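Local coordinates for uracil-dna glycosylase (Deinococcus radiodurans, PDB 4UQM), which belongs to the uracil-DNA glycosylase superfamily, an alpha/beta fold with a central four-stranded parallel sheet, and is modelled here with nucleotides of a second chain, at residues A[183-188]-A[203-207]; A[161-165]-A[190-194]. The protein carries 1 engineered substitution. All coordinates share one frame; numbering follows the deposited sequence.

Interaction 1: residues A[183-188]-A[203-207]. With nucleotides of chain B.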
loop_
_atom_site.group_PDB
_atom_site.type_symbol
_atom_site.label_atom_id
_atom_site.label_comp_id
_atom_site.label_asym_id
_atom_site.label_seq_id
_atom_site.Cartn_x
_atom_site.Cartn_y
_atom_site.Cartn_z
ATOM N N TRP A 183 3.356 -7.774 2.702
ATOM C CA TRP A 183 2.720 -8.873 2.000
ATOM C C TRP A 183 3.464 -9.203 0.722
ATOM O O TRP A 183 3.336 -8.472 -0.269
ATOM C CB TRP A 183 1.264 -8.517 1.639
ATOM C CG TRP A 183 0.334 -8.626 2.873
ATOM C CD1 TRP A 183 0.544 -9.342 4.025
ATOM C CD2 TRP A 183 -0.959 -8.037 2.994
ATOM N NE1 TRP A 183 -0.564 -9.237 4.866
ATOM C CE2 TRP A 183 -1.489 -8.430 4.238
ATOM C CE3 TRP A 183 -1.733 -7.228 2.168
ATOM C CZ2 TRP A 183 -2.767 -8.002 4.642
ATOM C CZ3 TRP A 183 -2.969 -6.813 2.591
ATOM C CH2 TRP A 183 -3.449 -7.176 3.808
ATOM N N GLY A 184 4.181 -10.322 0.746
ATOM C CA GLY A 184 4.892 -10.835 -0.411
ATOM C C GLY A 184 6.390 -10.629 -0.343
ATOM O O GLY A 184 6.916 -9.773 0.398
ATOM N N SER A 185 7.089 -11.390 -1.180
ATOM C CA SER A 185 8.536 -11.373 -1.145
ATOM C C SER A 185 9.120 -9.995 -1.487
ATOM O O SER A 185 10.126 -9.573 -0.914
ATOM C CB SER A 185 9.082 -12.425 -2.086
ATOM O OG SER A 185 8.661 -13.736 -1.676
ATOM N N TYR A 186 8.520 -9.325 -2.466
ATOM C CA TYR A 186 9.073 -8.004 -2.859
ATOM C C TYR A 186 8.854 -6.948 -1.762
ATOM O O TYR A 186 9.804 -6.205 -1.415
ATOM C CB TYR A 186 8.500 -7.559 -4.218
ATOM C CG TYR A 186 9.115 -8.387 -5.340
ATOM C CD1 TYR A 186 8.588 -9.610 -5.727
ATOM C CD2 TYR A 186 10.330 -8.008 -5.932
ATOM C CE1 TYR A 186 9.188 -10.375 -6.677
ATOM C CE2 TYR A 186 10.957 -8.779 -6.865
ATOM C CZ TYR A 186 10.402 -9.986 -7.218
ATOM O OH TYR A 186 11.014 -10.785 -8.159
ATOM N N ALA A 187 7.682 -6.953 -1.131
ATOM C CA ALA A 187 7.449 -6.050 -0.015
ATOM C C ALA A 187 8.390 -6.356 1.151
ATOM O O ALA A 187 8.866 -5.459 1.860
ATOM C CB ALA A 187 6.020 -6.167 0.465
ATOM N N ARG A 188 8.619 -7.643 1.411
ATOM C CA ARG A 188 9.464 -8.066 2.523
ATOM C C ARG A 188 10.924 -7.634 2.422
ATOM O O ARG A 188 11.623 -7.621 3.440
ATOM C CB ARG A 188 9.304 -9.559 2.727
ATOM C CG ARG A 188 7.912 -9.858 3.291
ATOM C CD ARG A 188 7.578 -11.325 3.226
ATOM N NE ARG A 188 8.220 -12.109 4.241
ATOM C CZ ARG A 188 7.963 -13.402 4.469
ATOM N NH1 ARG A 188 7.132 -14.092 3.689
ATOM N NH2 ARG A 188 8.568 -14.000 5.478
ATOM N N GLU A 203 4.800 -10.017 8.664
ATOM C CA GLU A 203 5.148 -10.366 7.304
ATOM C C GLU A 203 4.541 -11.694 6.938
ATOM O O GLU A 203 4.448 -12.605 7.761
ATOM C CB GLU A 203 6.666 -10.305 7.071
ATOM C CG GLU A 203 7.461 -11.323 7.771
ATOM C CD GLU A 203 8.962 -11.059 7.630
ATOM O OE1 GLU A 203 9.446 -10.686 6.543
ATOM O OE2 GLU A 203 9.624 -11.077 8.638
ATOM N N SER A 204 4.193 -11.816 5.663
ATOM C CA SER A 204 3.670 -13.081 5.141
ATOM C C SER A 204 3.760 -13.106 3.641
ATOM O O SER A 204 4.200 -12.143 3.017
ATOM C CB SER A 204 2.189 -13.297 5.522
ATOM O OG SER A 204 1.334 -12.426 4.813
ATOM N N GLY A 205 3.314 -14.205 3.061
ATOM C CA GLY A 205 3.057 -14.207 1.638
ATOM C C GLY A 205 1.939 -13.243 1.243
ATOM O O GLY A 205 1.092 -12.807 2.047
ATOM N N HIS A 206 1.899 -12.953 -0.040
ATOM C CA HIS A 206 0.896 -12.095 -0.601
ATOM C C HIS A 206 -0.479 -12.755 -0.646
ATOM O O HIS A 206 -0.585 -13.978 -0.785
ATOM C CB HIS A 206 1.422 -11.732 -2.029
ATOM C CG HIS A 206 0.687 -10.632 -2.708
ATOM N ND1 HIS A 206 -0.508 -10.850 -3.341
ATOM C CD2 HIS A 206 0.963 -9.310 -2.845
ATOM C CE1 HIS A 206 -0.934 -9.717 -3.865
ATOM N NE2 HIS A 206 -0.058 -8.770 -3.578
ATOM N N PRO A 207 -1.548 -11.946 -0.564
ATOM C CA PRO A 207 -2.886 -12.583 -0.548
ATOM C C PRO A 207 -3.446 -13.048 -1.928
ATOM O O PRO A 207 -4.515 -13.623 -1.999
ATOM C CB PRO A 207 -3.780 -11.475 -0.010
ATOM C CG PRO A 207 -3.060 -10.170 -0.338
ATOM C CD PRO A 207 -1.601 -10.528 -0.166
ATOM P P DT B 11 4.829 -13.985 -2.681
ATOM O OP1 DT B 11 4.336 -13.897 -1.293
ATOM O OP2 DT B 11 5.796 -12.955 -3.165
ATOM O "O5'" DT B 11 5.572 -15.402 -2.827
ATOM C "C5'" DT B 11 5.116 -16.504 -2.011
ATOM C "C4'" DT B 11 6.104 -17.630 -2.214
ATOM O "O4'" DT B 11 5.949 -18.183 -3.552
ATOM C "C3'" DT B 11 7.566 -17.187 -2.097
ATOM O "O3'" DT B 11 8.294 -18.325 -1.652
ATOM C "C2'" DT B 11 8.020 -17.101 -3.538
ATOM C "C1'" DT B 11 7.210 -18.252 -4.138
ATOM N N1 DT B 11 7.074 -18.279 -5.600
ATOM C C2 DT B 11 7.119 -19.513 -6.213
ATOM O O2 DT B 11 7.158 -20.559 -5.592
ATOM N N3 DT B 11 7.058 -19.472 -7.580
ATOM C C4 DT B 11 6.970 -18.340 -8.380
ATOM O O4 DT B 11 6.901 -18.452 -9.596
ATOM C C5 DT B 11 6.941 -17.088 -7.675
ATOM C C7 DT B 11 6.840 -15.815 -8.461
ATOM C C6 DT B 11 6.989 -17.116 -6.339
HETATM O O HOH W 1 -0.305 -11.458 6.769
#
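G184 and S204 carry the backbone link of this contact: G184 N donates to S204 O at 2.9 Å, beside the parallel bridge of W183 with S204, whose side chains share one face of the sheet.

Charge joins the other flank. R188 NE meets E203 OE1 at 3.0 Å on the anti side of the carboxylate but well out of its plane; E203 OE2 turns instead to K191. The R188 chain bends at chi3 (77°), which goes with NE facing E203 OE1 while the guanidinium lies against S204.

Polar links secure the indole side. S204 OG gives its proton to G205 O (2.8 Å) and takes one from a water, which in turn accepts from W183 NE1 at 2.9 Å. Apolar packing is slighter: P207 CD lies 3.9 Å from W183 CB.

The start of helix 185-188 and the loop after strand 200-204 each offer a main-chain N-H to the phosphate of DT11 of chain B, S185 N to OP2 (2.8 Å) and H206 N to OP1 (2.9 Å).

Strands 179-183 and 200-204 thus meet at their C-terminal ends, in a beta-alpha-beta unit with helix 185-188 between them; F96 and F215 meet the W183 ring edge-to-face and I111, on helix 106-118, also touches it.

Interaction 2: residues A[161-165]-A[190-194]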
loop_
_atom_site.group_PDB
_atom_site.type_symbol
_atom_site.label_atom_id
_atom_site.label_comp_id
_atom_site.label_asym_id
_atom_site.label_seq_id
_atom_site.Cartn_x
_atom_site.Cartn_y
_atom_site.Cartn_z
ATOM N N GLU A 161 11.510 1.163 -6.238
ATOM C CA GLU A 161 11.938 0.634 -4.938
ATOM C C GLU A 161 12.729 1.622 -4.129
ATOM O O GLU A 161 12.576 1.646 -2.905
ATOM C CB GLU A 161 12.748 -0.656 -5.114
ATOM C CG GLU A 161 11.946 -1.841 -5.645
ATOM C CD GLU A 161 11.779 -1.922 -7.158
ATOM O OE1 GLU A 161 12.169 -0.968 -7.899
ATOM O OE2 GLU A 161 11.276 -2.995 -7.619
ATOM N N HIS A 162 13.497 2.499 -4.778
ATOM C CA HIS A 162 14.194 3.544 -4.026
ATOM C C HIS A 162 13.178 4.521 -3.434
ATOM O O HIS A 162 13.329 4.993 -2.324
ATOM C CB HIS A 162 15.131 4.303 -4.953
ATOM C CG HIS A 162 16.264 3.496 -5.465
ATOM N ND1 HIS A 162 17.138 2.845 -4.626
ATOM C CD2 HIS A 162 16.711 3.287 -6.723
ATOM C CE1 HIS A 162 18.068 2.241 -5.355
ATOM N NE2 HIS A 162 17.811 2.470 -6.634
ATOM N N PHE A 163 12.167 4.862 -4.212
ATOM C CA PHE A 163 11.139 5.795 -3.736
ATOM C C PHE A 163 10.324 5.178 -2.592
ATOM O O PHE A 163 10.097 5.837 -1.561
ATOM C CB PHE A 163 10.217 6.177 -4.871
ATOM C CG PHE A 163 9.115 7.116 -4.441
ATOM C CD1 PHE A 163 9.395 8.459 -4.230
ATOM C CD2 PHE A 163 7.840 6.629 -4.149
ATOM C CE1 PHE A 163 8.399 9.307 -3.755
ATOM C CE2 PHE A 163 6.843 7.471 -3.700
ATOM C CZ PHE A 163 7.104 8.824 -3.530
ATOM N N THR A 164 9.898 3.931 -2.738
ATOM C CA THR A 164 9.140 3.336 -1.646
ATOM C C THR A 164 10.034 3.001 -0.443
ATOM O O THR A 164 9.548 3.019 0.686
ATOM C CB THR A 164 8.268 2.150 -2.083
ATOM O OG1 THR A 164 9.090 1.155 -2.653
ATOM C CG2 THR A 164 7.222 2.612 -3.050
ATOM N N ASP A 165 11.336 2.788 -0.632
ATOM C CA ASP A 165 12.276 2.800 0.538
ATOM C C ASP A 165 12.179 4.124 1.299
ATOM O O ASP A 165 12.150 4.149 2.521
ATOM C CB ASP A 165 13.752 2.633 0.103
ATOM C CG ASP A 165 14.142 1.188 -0.291
ATOM O OD1 ASP A 165 13.354 0.252 -0.054
ATOM O OD2 ASP A 165 15.287 1.073 -0.804
ATOM N N LYS A 190 11.800 -4.727 2.288
ATOM C CA LYS A 190 11.858 -3.476 3.089
ATOM C C LYS A 190 12.123 -3.743 4.585
ATOM O O LYS A 190 12.353 -2.797 5.364
ATOM C CB LYS A 190 10.555 -2.677 3.011
ATOM C CG LYS A 190 9.985 -2.366 1.671
ATOM C CD LYS A 190 10.866 -1.544 0.870
ATOM C CE LYS A 190 10.102 -0.945 -0.312
ATOM N NZ LYS A 190 11.093 -0.546 -1.307
ATOM N N LYS A 191 12.037 -5.012 5.012
ATOM C CA LYS A 191 12.070 -5.296 6.466
ATOM C C LYS A 191 13.265 -4.700 7.188
ATOM O O LYS A 191 13.104 -4.169 8.258
ATOM C CB LYS A 191 11.998 -6.797 6.724
ATOM C CG LYS A 191 11.936 -7.151 8.198
ATOM C CD LYS A 191 11.839 -8.648 8.329
ATOM C CE LYS A 191 11.883 -9.102 9.764
ATOM N NZ LYS A 191 12.141 -10.571 9.708
ATOM N N LYS A 192 14.458 -4.786 6.597
ATOM C CA LYS A 192 15.663 -4.228 7.192
ATOM C C LYS A 192 15.654 -2.723 7.478
ATOM O O LYS A 192 16.424 -2.245 8.316
ATOM C CB LYS A 192 16.910 -4.569 6.338
ATOM C CG LYS A 192 16.957 -3.912 4.972
ATOM C CD LYS A 192 18.329 -4.024 4.312
ATOM C CE LYS A 192 19.174 -2.790 4.634
ATOM N NZ LYS A 192 20.578 -2.822 4.175
ATOM N N LEU A 193 14.765 -1.999 6.791
ATOM C CA LEU A 193 14.659 -0.553 6.989
ATOM C C LEU A 193 13.850 -0.216 8.231
ATOM O O LEU A 193 13.852 0.954 8.652
ATOM C CB LEU A 193 13.946 0.080 5.776
ATOM C CG LEU A 193 14.665 -0.116 4.441
ATOM C CD1 LEU A 193 13.835 0.492 3.323
ATOM C CD2 LEU A 193 16.092 0.371 4.472
ATOM N N ILE A 194 13.069 -1.173 8.752
ATOM C CA ILE A 194 12.179 -0.921 9.878
ATOM C C ILE A 194 12.924 -1.177 11.218
ATOM O O ILE A 194 12.926 -2.248 11.789
ATOM C CB ILE A 194 10.860 -1.677 9.746
ATOM C CG1 ILE A 194 10.201 -1.320 8.386
ATOM C CG2 ILE A 194 9.936 -1.285 10.896
ATOM C CD1 ILE A 194 9.328 -2.394 7.863
#
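K190 reaches helix 160-172 with its ammonium group, which finds three acceptors there. The shortest bond runs from K190 NZ to D165 OD1, 2.7 Å, and is a salt bridge; the nitrogen comes from above the carboxylate, 46° out of its plane. K190 NZ also donates to T164 OG1 at 3.0 Å, and a weak third bond ends on E161 O at 3.1 Å. The lysine chain bends once, at chi2 (-62°), and then runs extended, which carries NZ to the helix and lays CD and CE beside D165 OD1.

Two of the three acceptors have a second partner. E161 O already takes the helical bond from D165 N at 2.8 Å, so the lysine adds to a carbonyl in use. T164 OG1, set between its backbone N and carbonyl carbon (chi1 59°), receives from K190 and also bonds A143 O, which ties the hydroxyl to a neighbouring loop. The carboxylate of E161 takes no part: its OE2 is bound to G157 N.

L193 adds van der Waals contact: its CD1 lies against the D165 side chain, 3.4 Å from OD1 and 3.9 Å from CB, the two side chains crossing at about a right angle. The 3-10 turn keeps this leucine near the lysine, L193 N bonding K190 O at 2.9 Å, and both residues rest on I168 of the same helix.

The general lesson is that a buried lysine can be satisfied by acceptors: a carboxylate oxygen, a hydroxyl and, weakly, a carbonyl. Such a setting would be expected to keep K190 protonated and, in return, to stabilise the negative charge of D165.

The two contacts touch through the salt bridge of K191 with E203, and their segments alternate along the chain: interaction 1 joins strands 179-183 and 200-204, interaction 2 ties the connection between them to helix 160-172. Interaction 1 is the more buried, lies at the C-terminal ends of two neighbouring strands of the parallel sheet and combines one main-chain bond, a salt bridge, indole packing and a bridging water, with a phosphate bound alongside. Interaction 2 is only partly buried, covers less surface and relies on one lysine. Charge is therefore one of several forces in interaction 1 and the main one in interaction 2, which lies about 9 Å at its nearest atom from the bound nucleic acid.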